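Side-chain contacts in NMB1025 protein (Neisseria meningitidis serogroup B, PDB 3KJJ), which is of unknown function but belongs to the YjgF (RutC) family of trimeric proteins and may, like some relatives, deaminate reactive enamine or imine metabolites: residues 73-78 / 82-87; 52-57 / 89-94; 28-33 / 61-66; 11-16 / 22-27. All blocks are in the same frame, centred on the assembly; numbering follows the deposited sequence.

Interaction 1: residues 73-78 / 82-87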
loop_
_atom_site.group_PDB
_atom_site.type_symbol
_atom_site.label_atom_id
_atom_site.label_comp_id
_atom_site.label_asym_id
_atom_site.label_seq_id
_atom_site.Cartn_x
_atom_site.Cartn_y
_atom_site.Cartn_z
ATOM N N ILE B 73 0.216 -7.079 -5.579
ATOM C CA ILE B 73 0.663 -8.441 -5.761
ATOM C C ILE B 73 2.171 -8.404 -5.764
ATOM O O ILE B 73 2.782 -7.700 -6.569
ATOM C CB ILE B 73 0.152 -9.042 -7.085
ATOM C CG1 ILE B 73 -1.385 -9.048 -7.118
ATOM C CG2 ILE B 73 0.698 -10.480 -7.283
ATOM C CD1 ILE B 73 -1.956 -9.205 -8.536
ATOM N N TYR B 74 2.748 -9.132 -4.822
ATOM C CA TYR B 74 4.176 -9.244 -4.700
ATOM C C TYR B 74 4.523 -10.627 -5.238
ATOM O O TYR B 74 3.962 -11.621 -4.794
ATOM C CB TYR B 74 4.582 -9.093 -3.234
ATOM C CG TYR B 74 4.245 -7.754 -2.604
ATOM C CD1 TYR B 74 5.004 -6.614 -2.879
ATOM C CD2 TYR B 74 3.176 -7.631 -1.708
ATOM C CE1 TYR B 74 4.695 -5.388 -2.300
ATOM C CE2 TYR B 74 2.864 -6.416 -1.135
ATOM C CZ TYR B 74 3.624 -5.301 -1.431
ATOM O OH TYR B 74 3.317 -4.097 -0.851
ATOM N N LEU B 75 5.410 -10.687 -6.221
ATOM C CA LEU B 75 5.943 -11.970 -6.675
ATOM C C LEU B 75 7.406 -12.051 -6.295
ATOM O O LEU B 75 8.117 -11.051 -6.368
ATOM C CB LEU B 75 5.804 -12.129 -8.193
ATOM C CG LEU B 75 4.398 -12.213 -8.784
ATOM C CD1 LEU B 75 4.480 -12.053 -10.306
ATOM C CD2 LEU B 75 3.710 -13.531 -8.414
ATOM N N ARG B 76 7.845 -13.244 -5.902
ATOM C CA ARG B 76 9.243 -13.504 -5.606
ATOM C C ARG B 76 10.093 -13.356 -6.870
ATOM O O ARG B 76 11.242 -12.896 -6.825
ATOM C CB ARG B 76 9.405 -14.908 -5.018
ATOM C CG ARG B 76 10.860 -15.319 -4.837
ATOM C CD ARG B 76 11.021 -16.762 -4.399
ATOM N NE ARG B 76 12.424 -17.056 -4.110
ATOM C CZ ARG B 76 13.073 -16.672 -3.013
ATOM N NH1 ARG B 76 12.453 -15.976 -2.071
ATOM N NH2 ARG B 76 14.348 -16.999 -2.846
ATOM N N ASP B 77 9.496 -13.736 -7.990
ATOM C CA ASP B 77 10.161 -13.812 -9.261
ATOM C C ASP B 77 9.195 -13.369 -10.376
ATOM O O ASP B 77 8.245 -14.076 -10.682
ATOM C CB ASP B 77 10.637 -15.259 -9.475
ATOM C CG ASP B 77 11.534 -15.404 -10.682
ATOM O OD1 ASP B 77 12.536 -16.142 -10.610
ATOM O OD2 ASP B 77 11.234 -14.780 -11.709
HETATM N N MSE B 78 9.449 -12.204 -10.979
HETATM C CA MSE B 78 8.584 -11.652 -12.043
HETATM C C MSE B 78 8.463 -12.570 -13.265
HETATM O O MSE B 78 7.621 -12.352 -14.133
HETATM C CB MSE B 78 9.026 -10.233 -12.451
HETATM C CG MSE B 78 8.032 -9.456 -13.377
HETATM SE SE MSE B 78 6.263 -9.023 -12.572
HETATM C CE MSE B 78 6.939 -8.141 -11.000
ATOM N N ALA B 82 2.858 -14.064 -15.961
ATOM C CA ALA B 82 1.786 -14.626 -16.789
ATOM C C ALA B 82 1.022 -15.746 -16.082
ATOM O O ALA B 82 -0.199 -15.837 -16.209
ATOM C CB ALA B 82 2.316 -15.092 -18.156
ATOM N N GLU B 83 1.734 -16.583 -15.332
ATOM C CA GLU B 83 1.113 -17.685 -14.599
ATOM C C GLU B 83 0.178 -17.177 -13.508
ATOM O O GLU B 83 -0.934 -17.696 -13.352
ATOM C CB GLU B 83 2.164 -18.622 -13.991
ATOM C CG GLU B 83 1.588 -19.923 -13.429
ATOM C CD GLU B 83 2.646 -20.981 -13.129
ATOM O OE1 GLU B 83 3.824 -20.772 -13.478
ATOM O OE2 GLU B 83 2.297 -22.025 -12.537
HETATM N N MSE B 84 0.644 -16.180 -12.755
HETATM C CA MSE B 84 -0.163 -15.539 -11.709
HETATM C C MSE B 84 -1.394 -14.921 -12.357
HETATM O O MSE B 84 -2.517 -15.248 -11.967
HETATM C CB MSE B 84 0.660 -14.501 -10.931
HETATM C CG MSE B 84 -0.077 -13.792 -9.773
HETATM SE SE MSE B 84 -1.310 -12.363 -10.372
HETATM C CE MSE B 84 -2.372 -12.270 -8.755
ATOM N N ASN B 85 -1.166 -14.074 -13.369
ATOM C CA ASN B 85 -2.228 -13.405 -14.143
ATOM C C ASN B 85 -3.333 -14.317 -14.642
ATOM O O ASN B 85 -4.501 -13.951 -14.585
ATOM C CB ASN B 85 -1.640 -12.638 -15.342
ATOM C CG ASN B 85 -0.920 -11.370 -14.930
ATOM O OD1 ASN B 85 -1.120 -10.854 -13.835
ATOM N ND2 ASN B 85 -0.071 -10.865 -15.810
ATOM N N GLY B 86 -2.966 -15.501 -15.129
ATOM C CA GLY B 86 -3.952 -16.468 -15.620
ATOM C C GLY B 86 -4.977 -16.845 -14.566
ATOM O O GLY B 86 -6.167 -16.987 -14.868
ATOM N N VAL B 87 -4.520 -16.975 -13.320
ATOM C CA VAL B 87 -5.395 -17.331 -12.224
ATOM C C VAL B 87 -6.169 -16.094 -11.746
ATOM O O VAL B 87 -7.387 -16.154 -11.569
ATOM C CB VAL B 87 -4.623 -18.064 -11.100
ATOM C CG1 VAL B 87 -5.521 -18.327 -9.890
ATOM C CG2 VAL B 87 -4.043 -19.376 -11.652
#
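Ile73, on strand 68-75, turns its side chain up from the sheet to meet Met84 of helix 81-91, which is present as selenomethionine. The two side chains reach toward each other tip to tip. CD1 of Ile73 stands 3.7 Å from SE of Met84, and its other branch, CG2, comes within 4.1 Å of the same selenium. The terminal carbon CE of Met84 is modelled closer to Ile73 CD1 than two carbons can sit, so its exact position is doubtful. Tyr74 points to the reverse side of the strand, where it packs on Tyr74 of the second subunit and Val103 of the third. Leu75 returns to the helix side. Its CD2 branch passes at a slant beside the root of the methionine, 4.0 Å from Met84 CG and 4.1 Å from Met84 CB. One side chain thus serves two strand residues, Leu75 along its first carbons and Ile73 at its far end. It can do so because CG of Met84 lies anti to the backbone N (chi1 -178°) and the chain then bends at chi2 (-78°), carrying SE across to Ile73. The contact is entirely apolar and buried. Val114 and Ile116 of the neighbouring strand 114-121 flank it, and Thr47 of helix 43-60 also touches Met84. Beyond Leu75 the chain leaves the strand, turns through residues 76-78 and enters the helix, which leads on to strand 99-104, bonded to the strand of Ile73. This is the strand-to-helix packing of a beta-alpha-beta crossover, within the alpha/beta fold of the YjgF family.

Interaction 2: residues 52-57 / 89-94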
loop_
_atom_site.group_PDB
_atom_site.type_symbol
_atom_site.label_atom_id
_atom_site.label_comp_id
_atom_site.label_asym_id
_atom_site.label_seq_id
_atom_site.Cartn_x
_atom_site.Cartn_y
_atom_site.Cartn_z
ATOM N N ALA B 52 -8.304 -17.840 -2.603
ATOM C CA ALA B 52 -9.320 -18.542 -1.799
ATOM C C ALA B 52 -9.378 -18.053 -0.352
ATOM O O ALA B 52 -10.463 -17.844 0.201
ATOM C CB ALA B 52 -9.116 -20.077 -1.859
ATOM N N GLN B 53 -8.209 -17.829 0.242
ATOM C CA GLN B 53 -8.100 -17.138 1.529
ATOM C C GLN B 53 -8.742 -15.763 1.502
ATOM O O GLN B 53 -9.488 -15.399 2.420
ATOM C CB GLN B 53 -6.632 -16.967 1.917
ATOM C CG GLN B 53 -5.914 -18.248 2.277
ATOM C CD GLN B 53 -4.457 -17.990 2.580
ATOM O OE1 GLN B 53 -4.131 -17.266 3.509
ATOM N NE2 GLN B 53 -3.571 -18.573 1.779
ATOM N N ILE B 54 -8.443 -14.991 0.457
ATOM C CA ILE B 54 -8.989 -13.647 0.345
ATOM C C ILE B 54 -10.513 -13.702 0.336
ATOM O O ILE B 54 -11.162 -12.947 1.078
ATOM C CB ILE B 54 -8.381 -12.853 -0.851
ATOM C CG1 ILE B 54 -6.957 -12.398 -0.490
ATOM C CG2 ILE B 54 -9.252 -11.649 -1.193
ATOM C CD1 ILE B 54 -6.059 -12.009 -1.670
ATOM N N ASP B 55 -11.058 -14.624 -0.463
ATOM C CA ASP B 55 -12.495 -14.893 -0.508
ATOM C C ASP B 55 -13.039 -15.148 0.900
ATOM O O ASP B 55 -14.047 -14.574 1.286
ATOM C CB ASP B 55 -12.816 -16.100 -1.400
ATOM C CG ASP B 55 -12.679 -15.803 -2.892
ATOM O OD1 ASP B 55 -12.704 -14.619 -3.295
ATOM O OD2 ASP B 55 -12.568 -16.779 -3.668
ATOM N N ARG B 56 -12.348 -15.987 1.664
ATOM C CA ARG B 56 -12.813 -16.373 2.997
ATOM C C ARG B 56 -12.789 -15.192 3.969
ATOM O O ARG B 56 -13.755 -14.981 4.702
ATOM C CB ARG B 56 -12.047 -17.585 3.539
ATOM C CG ARG B 56 -12.425 -18.915 2.867
ATOM C CD ARG B 56 -11.921 -20.145 3.650
ATOM N NE ARG B 56 -10.465 -20.151 3.833
ATOM C CZ ARG B 56 -9.591 -20.637 2.949
ATOM N NH1 ARG B 56 -10.017 -21.157 1.806
ATOM N NH2 ARG B 56 -8.281 -20.598 3.207
ATOM N N TRP B 57 -11.720 -14.392 3.927
ATOM C CA TRP B 57 -11.610 -13.221 4.801
ATOM C C TRP B 57 -12.509 -12.054 4.398
ATOM O O TRP B 57 -12.973 -11.310 5.261
ATOM C CB TRP B 57 -10.146 -12.773 4.980
ATOM C CG TRP B 57 -9.349 -13.775 5.798
ATOM C CD1 TRP B 57 -8.328 -14.568 5.352
ATOM C CD2 TRP B 57 -9.533 -14.103 7.184
ATOM N NE1 TRP B 57 -7.857 -15.352 6.369
ATOM C CE2 TRP B 57 -8.582 -15.093 7.506
ATOM C CE3 TRP B 57 -10.419 -13.667 8.180
ATOM C CZ2 TRP B 57 -8.484 -15.652 8.784
ATOM C CZ3 TRP B 57 -10.313 -14.215 9.455
ATOM C CH2 TRP B 57 -9.351 -15.199 9.744
ATOM N N ASP B 89 -6.866 -13.328 -13.481
ATOM C CA ASP B 89 -7.818 -12.959 -14.538
ATOM C C ASP B 89 -9.121 -13.742 -14.504
ATOM O O ASP B 89 -10.180 -13.183 -14.797
ATOM C CB ASP B 89 -7.187 -13.095 -15.929
ATOM C CG ASP B 89 -6.130 -12.049 -16.191
ATOM O OD1 ASP B 89 -5.961 -11.142 -15.349
ATOM O OD2 ASP B 89 -5.467 -12.136 -17.244
ATOM N N ALA B 90 -9.029 -15.028 -14.168
ATOM C CA ALA B 90 -10.194 -15.913 -14.033
ATOM C C ALA B 90 -10.985 -15.662 -12.746
ATOM O O ALA B 90 -12.194 -15.908 -12.694
ATOM C CB ALA B 90 -9.758 -17.376 -14.103
ATOM N N TRP B 91 -10.298 -15.169 -11.722
ATOM C CA TRP B 91 -10.879 -14.983 -10.387
ATOM C C TRP B 91 -11.591 -13.648 -10.242
ATOM O O TRP B 91 -12.682 -13.612 -9.679
ATOM C CB TRP B 91 -9.814 -15.152 -9.308
ATOM C CG TRP B 91 -10.228 -14.795 -7.884
ATOM C CD1 TRP B 91 -10.817 -15.622 -6.971
ATOM C CD2 TRP B 91 -10.021 -13.542 -7.210
ATOM N NE1 TRP B 91 -11.016 -14.956 -5.782
ATOM C CE2 TRP B 91 -10.530 -13.681 -5.899
ATOM C CE3 TRP B 91 -9.460 -12.311 -7.593
ATOM C CZ2 TRP B 91 -10.498 -12.637 -4.967
ATOM C CZ3 TRP B 91 -9.421 -11.282 -6.676
ATOM C CH2 TRP B 91 -9.944 -11.449 -5.371
ATOM N N VAL B 92 -10.997 -12.562 -10.754
ATOM C CA VAL B 92 -11.602 -11.219 -10.564
ATOM C C VAL B 92 -13.050 -11.098 -11.051
ATOM O O VAL B 92 -13.476 -11.799 -11.973
ATOM C CB VAL B 92 -10.761 -10.056 -11.155
ATOM C CG1 VAL B 92 -9.514 -9.839 -10.334
ATOM C CG2 VAL B 92 -10.425 -10.302 -12.618
ATOM N N ALA B 93 -13.808 -10.219 -10.408
ATOM C CA ALA B 93 -15.185 -9.984 -10.816
ATOM C C ALA B 93 -15.167 -9.072 -12.033
ATOM O O ALA B 93 -14.710 -7.932 -11.962
ATOM C CB ALA B 93 -15.980 -9.352 -9.668
ATOM N N ALA B 94 -15.632 -9.593 -13.165
ATOM C CA ALA B 94 -15.612 -8.862 -14.429
ATOM C C ALA B 94 -16.433 -7.577 -14.330
ATOM O O ALA B 94 -17.514 -7.578 -13.738
ATOM C CB ALA B 94 -16.135 -9.772 -15.565
#
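Trp91 sends its indole across to helix 43-60 with CG anti to the backbone N (chi1 172°), while Asp55 holds CG beside its own backbone N, which turns the carboxylate toward the incoming ring. The single indole N-H is shared between both oxygens. The hydrogen bond from Trp91 NE1 to Asp55 OD1, 3.0 Å long, is bent to 137°. The other branch, from Trp91 NE1 to Asp55 OD2, is longer at 3.2 Å yet straighter, at 159°. Both oxygens are met on their syn side, somewhat out of the carboxylate plane; OD2 lies in the plane of the ring and OD1 is tilted from it. Carboxylate and indole planes are only moderately inclined, so the two flat groups meet nearly edge to edge, and OD1 of Asp55 also comes within 3.4 Å of Trp91 CZ2. The bond joins two helices lying over one face of the sheet, the last turn of helix 81-91 and the C-terminal half of helix 43-60, an alpha-beta layering that fits the YjgF fold. On the sheet side of Asp55, Ile54 crosses the indole at about a right angle, its CG2 branch 4.1 Å from Trp91 CZ2, and rests on Ile116 and Ile118 of strand 114-121. Lys65 makes a cation-pi contact with the Trp91 ring, hydrogen-bonds through NZ to the carbonyl O of Trp91 and packs on Asp55, and its charge would probably temper that of the carboxylate.

Interaction 3: residues 28-33 / 61-66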
loop_
_atom_site.group_PDB
_atom_site.type_symbol
_atom_site.label_atom_id
_atom_site.label_comp_id
_atom_site.label_asym_id
_atom_site.label_seq_id
_atom_site.Cartn_x
_atom_site.Cartn_y
_atom_site.Cartn_z
ATOM N N GLY B 28 -16.492 1.280 6.888
ATOM C CA GLY B 28 -16.779 0.765 5.568
ATOM C C GLY B 28 -15.586 0.187 4.830
ATOM O O GLY B 28 -15.780 -0.562 3.886
ATOM N N LEU B 29 -14.368 0.534 5.254
ATOM C CA LEU B 29 -13.141 0.043 4.598
ATOM C C LEU B 29 -12.593 -1.190 5.284
ATOM O O LEU B 29 -12.749 -1.358 6.491
ATOM C CB LEU B 29 -12.042 1.107 4.567
ATOM C CG LEU B 29 -12.252 2.378 3.753
ATOM C CD1 LEU B 29 -11.188 3.400 4.116
ATOM C CD2 LEU B 29 -12.277 2.120 2.258
ATOM N N ILE B 30 -11.912 -2.024 4.505
ATOM C CA ILE B 30 -11.414 -3.314 4.971
ATOM C C ILE B 30 -9.972 -3.461 4.484
ATOM O O ILE B 30 -9.698 -3.275 3.299
ATOM C CB ILE B 30 -12.286 -4.459 4.415
ATOM C CG1 ILE B 30 -13.666 -4.462 5.092
ATOM C CG2 ILE B 30 -11.591 -5.831 4.580
ATOM C CD1 ILE B 30 -14.748 -5.164 4.285
ATOM N N PHE B 31 -9.063 -3.760 5.407
ATOM C CA PHE B 31 -7.663 -3.992 5.079
ATOM C C PHE B 31 -7.314 -5.442 5.420
ATOM O O PHE B 31 -7.467 -5.870 6.564
ATOM C CB PHE B 31 -6.764 -2.997 5.833
ATOM C CG PHE B 31 -6.952 -1.567 5.407
ATOM C CD1 PHE B 31 -6.103 -0.993 4.467
ATOM C CD2 PHE B 31 -7.990 -0.799 5.935
ATOM C CE1 PHE B 31 -6.270 0.335 4.063
ATOM C CE2 PHE B 31 -8.171 0.527 5.535
ATOM C CZ PHE B 31 -7.307 1.094 4.604
ATOM N N LEU B 32 -6.895 -6.217 4.423
ATOM C CA LEU B 32 -6.433 -7.582 4.693
ATOM C C LEU B 32 -4.909 -7.599 4.883
ATOM O O LEU B 32 -4.195 -6.875 4.184
ATOM C CB LEU B 32 -6.820 -8.534 3.561
ATOM C CG LEU B 32 -8.269 -8.732 3.100
ATOM C CD1 LEU B 32 -8.382 -9.989 2.203
ATOM C CD2 LEU B 32 -9.229 -8.846 4.275
ATOM N N SER B 33 -4.423 -8.418 5.820
ATOM C CA SER B 33 -2.991 -8.735 5.888
ATOM C C SER B 33 -2.615 -9.281 4.517
ATOM O O SER B 33 -3.467 -9.787 3.789
ATOM C CB SER B 33 -2.691 -9.807 6.964
ATOM O OG SER B 33 -2.537 -9.251 8.261
ATOM N N CYS B 61 -15.691 -10.322 6.583
ATOM C CA CYS B 61 -15.841 -8.864 6.772
ATOM C C CYS B 61 -17.096 -8.237 6.153
ATOM O O CYS B 61 -17.284 -7.012 6.217
ATOM C CB CYS B 61 -14.605 -8.121 6.250
ATOM S SG CYS B 61 -13.070 -8.589 7.060
ATOM N N GLY B 62 -17.949 -9.060 5.548
ATOM C CA GLY B 62 -19.155 -8.553 4.898
ATOM C C GLY B 62 -18.829 -7.901 3.565
ATOM O O GLY B 62 -19.485 -6.949 3.148
ATOM N N SER B 63 -17.788 -8.413 2.916
ATOM C CA SER B 63 -17.379 -7.951 1.604
ATOM C C SER B 63 -17.241 -9.161 0.693
ATOM O O SER B 63 -17.594 -10.284 1.070
ATOM C CB SER B 63 -16.040 -7.212 1.691
ATOM O OG SER B 63 -15.742 -6.499 0.498
ATOM N N ASP B 64 -16.726 -8.918 -0.507
ATOM C CA ASP B 64 -16.371 -9.979 -1.433
ATOM C C ASP B 64 -15.447 -9.398 -2.498
ATOM O O ASP B 64 -15.132 -8.197 -2.474
ATOM C CB ASP B 64 -17.616 -10.617 -2.068
ATOM C CG ASP B 64 -18.520 -9.596 -2.717
ATOM O OD1 ASP B 64 -18.008 -8.783 -3.514
ATOM O OD2 ASP B 64 -19.739 -9.606 -2.425
ATOM N N LYS B 65 -15.022 -10.247 -3.426
ATOM C CA LYS B 65 -14.030 -9.863 -4.439
ATOM C C LYS B 65 -14.548 -8.777 -5.387
ATOM O O LYS B 65 -13.775 -7.964 -5.890
ATOM C CB LYS B 65 -13.512 -11.109 -5.193
ATOM C CG LYS B 65 -14.486 -11.742 -6.183
ATOM C CD LYS B 65 -14.227 -13.234 -6.366
ATOM C CE LYS B 65 -15.073 -13.789 -7.508
ATOM N NZ LYS B 65 -14.590 -15.120 -7.987
ATOM N N ALA B 66 -15.864 -8.742 -5.587
ATOM C CA ALA B 66 -16.508 -7.720 -6.416
ATOM C C ALA B 66 -16.563 -6.378 -5.688
ATOM O O ALA B 66 -17.112 -5.413 -6.196
ATOM C CB ALA B 66 -17.913 -8.175 -6.807
#
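The turn that ends helix 43-60 brings Cys61 and Ser63 down onto Ile30, in the middle of strand 29-32. Gly62, with positive phi (76°), closes the helix in a Schellman motif, and the reversal there lets the residues before and after it face the same isoleucine. Ile30 sets the end of its longer branch against both. CD1 of Ile30 lies 3.6 Å from Cys61 CB and 3.5 Å from Ser63 CB, while the shorter branch comes up to the thiol, with Ile30 CG2 4.0 Å from Cys61 SG. The methylene carbon of the cysteine is touched by both carbons of the longer branch, with Ile30 CG1 4.0 Å from Cys61 CB. Ser63 meets the isoleucine chiefly through its carbon. With OG anti to the backbone N (chi1 -167°), its hydroxyl is 4.1 Å from Ile30 CD1 and hydrogen-bonds to the carbonyl O of Val121, which satisfies a polar atom in a buried place. Next along the strand on this face, Leu32 packs on Ile54, Trp57 and Leu58 of the helix. From the reverse face Leu29 meets Leu29 of both other subunits, and Phe31 packs on Leu69 of the third. Strand 29-32 therefore carries the helical layer on one face and the trimer interface on the other, the two-sided sheet characteristic of YjgF-family trimers.

Interaction 4: residues 11-16 / 22-27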
loop_
_atom_site.group_PDB
_atom_site.type_symbol
_atom_site.label_atom_id
_atom_site.label_comp_id
_atom_site.label_asym_id
_atom_site.label_seq_id
_atom_site.Cartn_x
_atom_site.Cartn_y
_atom_site.Cartn_z
ATOM N N ILE B 11 -13.137 0.457 15.159
ATOM C CA ILE B 11 -12.436 -0.592 14.411
ATOM C C ILE B 11 -12.913 -1.980 14.824
ATOM O O ILE B 11 -13.155 -2.231 16.009
ATOM C CB ILE B 11 -10.904 -0.488 14.584
ATOM C CG1 ILE B 11 -10.433 0.944 14.347
ATOM C CG2 ILE B 11 -10.184 -1.425 13.623
ATOM C CD1 ILE B 11 -9.085 1.259 14.952
ATOM N N ARG B 12 -13.073 -2.866 13.839
ATOM C CA ARG B 12 -13.265 -4.289 14.102
ATOM C C ARG B 12 -12.058 -5.079 13.600
ATOM O O ARG B 12 -11.449 -4.710 12.589
ATOM C CB ARG B 12 -14.555 -4.813 13.456
ATOM C CG ARG B 12 -15.822 -4.595 14.292
ATOM C CD ARG B 12 -16.454 -3.223 14.059
ATOM N NE ARG B 12 -17.720 -3.065 14.782
ATOM C CZ ARG B 12 -18.929 -3.155 14.229
ATOM N NH1 ARG B 12 -19.069 -3.401 12.929
ATOM N NH2 ARG B 12 -20.011 -2.993 14.981
ATOM N N TYR B 13 -11.704 -6.139 14.325
ATOM C CA TYR B 13 -10.529 -6.967 14.003
ATOM C C TYR B 13 -10.947 -8.411 13.751
ATOM O O TYR B 13 -11.802 -8.948 14.458
ATOM C CB TYR B 13 -9.492 -6.913 15.140
ATOM C CG TYR B 13 -8.941 -5.528 15.449
ATOM C CD1 TYR B 13 -7.686 -5.132 14.982
ATOM C CD2 TYR B 13 -9.673 -4.621 16.227
ATOM C CE1 TYR B 13 -7.181 -3.845 15.267
ATOM C CE2 TYR B 13 -9.179 -3.358 16.527
ATOM C CZ TYR B 13 -7.938 -2.973 16.046
ATOM O OH TYR B 13 -7.482 -1.716 16.353
ATOM N N PHE B 14 -10.347 -9.045 12.747
ATOM C CA PHE B 14 -10.684 -10.420 12.398
ATOM C C PHE B 14 -9.408 -11.242 12.312
ATOM O O PHE B 14 -8.420 -10.798 11.718
ATOM C CB PHE B 14 -11.418 -10.495 11.047
ATOM C CG PHE B 14 -12.645 -9.629 10.964
ATOM C CD1 PHE B 14 -13.901 -10.144 11.260
ATOM C CD2 PHE B 14 -12.542 -8.297 10.585
ATOM C CE1 PHE B 14 -15.038 -9.335 11.191
ATOM C CE2 PHE B 14 -13.671 -7.487 10.509
ATOM C CZ PHE B 14 -14.919 -8.011 10.805
ATOM N N GLY B 15 -9.437 -12.436 12.894
ATOM C CA GLY B 15 -8.307 -13.369 12.809
ATOM C C GLY B 15 -7.057 -12.807 13.461
ATOM O O GLY B 15 -5.965 -12.903 12.904
ATOM N N THR B 16 -7.228 -12.217 14.644
ATOM C CA THR B 16 -6.153 -11.526 15.354
ATOM C C THR B 16 -5.136 -12.511 15.933
ATOM O O THR B 16 -5.504 -13.501 16.574
ATOM C CB THR B 16 -6.725 -10.612 16.478
ATOM O OG1 THR B 16 -7.600 -9.639 15.897
ATOM C CG2 THR B 16 -5.615 -9.888 17.237
ATOM N N GLU B 22 -5.748 -10.798 10.399
ATOM C CA GLU B 22 -6.003 -11.170 9.016
ATOM C C GLU B 22 -6.820 -10.109 8.311
ATOM O O GLU B 22 -6.635 -9.850 7.115
ATOM C CB GLU B 22 -6.727 -12.517 8.954
ATOM C CG GLU B 22 -5.904 -13.683 9.480
ATOM C CD GLU B 22 -4.737 -14.061 8.571
ATOM O OE1 GLU B 22 -4.395 -13.298 7.628
ATOM O OE2 GLU B 22 -4.155 -15.135 8.822
ATOM N N ALA B 23 -7.736 -9.499 9.056
ATOM C CA ALA B 23 -8.586 -8.445 8.515
ATOM C C ALA B 23 -8.861 -7.407 9.588
ATOM O O ALA B 23 -8.974 -7.734 10.771
ATOM C CB ALA B 23 -9.865 -9.019 8.002
ATOM N N VAL B 24 -8.940 -6.153 9.157
ATOM C CA VAL B 24 -9.262 -5.025 10.015
ATOM C C VAL B 24 -10.241 -4.148 9.242
ATOM O O VAL B 24 -10.036 -3.889 8.054
ATOM C CB VAL B 24 -8.007 -4.203 10.381
ATOM C CG1 VAL B 24 -8.401 -2.919 11.086
ATOM C CG2 VAL B 24 -7.041 -5.026 11.255
ATOM N N GLY B 25 -11.309 -3.715 9.913
ATOM C CA GLY B 25 -12.348 -2.916 9.279
ATOM C C GLY B 25 -12.779 -1.711 10.086
ATOM O O GLY B 25 -13.012 -1.829 11.295
ATOM N N ALA B 26 -12.912 -0.572 9.397
ATOM C CA ALA B 26 -13.271 0.723 9.991
ATOM C C ALA B 26 -13.949 1.632 8.966
ATOM O O ALA B 26 -13.435 1.819 7.858
ATOM C CB ALA B 26 -12.032 1.416 10.588
ATOM N N ASN B 27 -15.087 2.202 9.374
ATOM C CA ASN B 27 -16.019 2.978 8.533
ATOM C C ASN B 27 -16.138 2.542 7.083
ATOM O O ASN B 27 -15.906 3.334 6.169
ATOM C CB ASN B 27 -15.763 4.493 8.614
ATOM C CG ASN B 27 -16.901 5.320 7.993
ATOM O OD1 ASN B 27 -18.087 5.027 8.184
ATOM N ND2 ASN B 27 -16.534 6.349 7.237
#
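Strands 11-14 and 23-26 run antiparallel, Arg12 paired with Gly25 and Phe14 with Ala23 by backbone hydrogen bonds. The Arg12-Gly25 ring is closed by Arg12 N to Gly25 O at 2.7 Å, nearly straight at 174°, and Gly25 N to Arg12 O at 2.9 Å. Phe14 N to Ala23 O (2.7 Å) and Ala23 N to Phe14 O (3.0 Å) close the next. Beyond it Glu22 N reaches Gly15 O at a longer 3.3 Å, approaching from above the carbonyl plane. Two residues, Glu22 and Ala23, stand opposite the single Phe14, which makes a classic beta bulge where the strands turn a corner.

Apolar contacts fall on two faces. On one, Val24 has CG1 anti to its backbone N (chi1 171°), which puts CG1 tightly against Ile11 CG2 (3.4 Å) and CG2 against Tyr13. Ile11 CG2 also sits above one face of the Tyr13 ring, toward its rim. The side chains of Val24 and Tyr13 lie side by side, pointing the same way, with Val24 CG2 3.8 Å from Tyr13 CD1. Val121, Ala66 and Ala99 of the third subunit pack here. On the other face Phe14 CB meets Ala23 CB at 3.7 Å, and the ring turns its edge to the Ala23 backbone. This is a bulged beta hairpin, the N-terminal edge of the YjgF-type sheet.

From the N terminus, interaction 4 closes first, a short hairpin complete by residue 27. Strand 29-32 then adds to it, Phe31 N lying 2.8 Å from Val24 O, and opens interaction 3, whose loop contains helix 43-60 and closes at 61-66. Before it closes, interaction 2 opens on that helix, so the two cross. Interaction 2 closes only at 89-94, and interaction 1 is nested inside it. Cys61 of interaction 3 also touches interaction 4, its SG 3.4 Å from Ala23 CB; interactions 2 and 3 also touch where Ala93 packs on Ala66. Together they fasten the hairpin, the sheet and both helices, with interaction 1 about 27 Å from interaction 4, centre to centre.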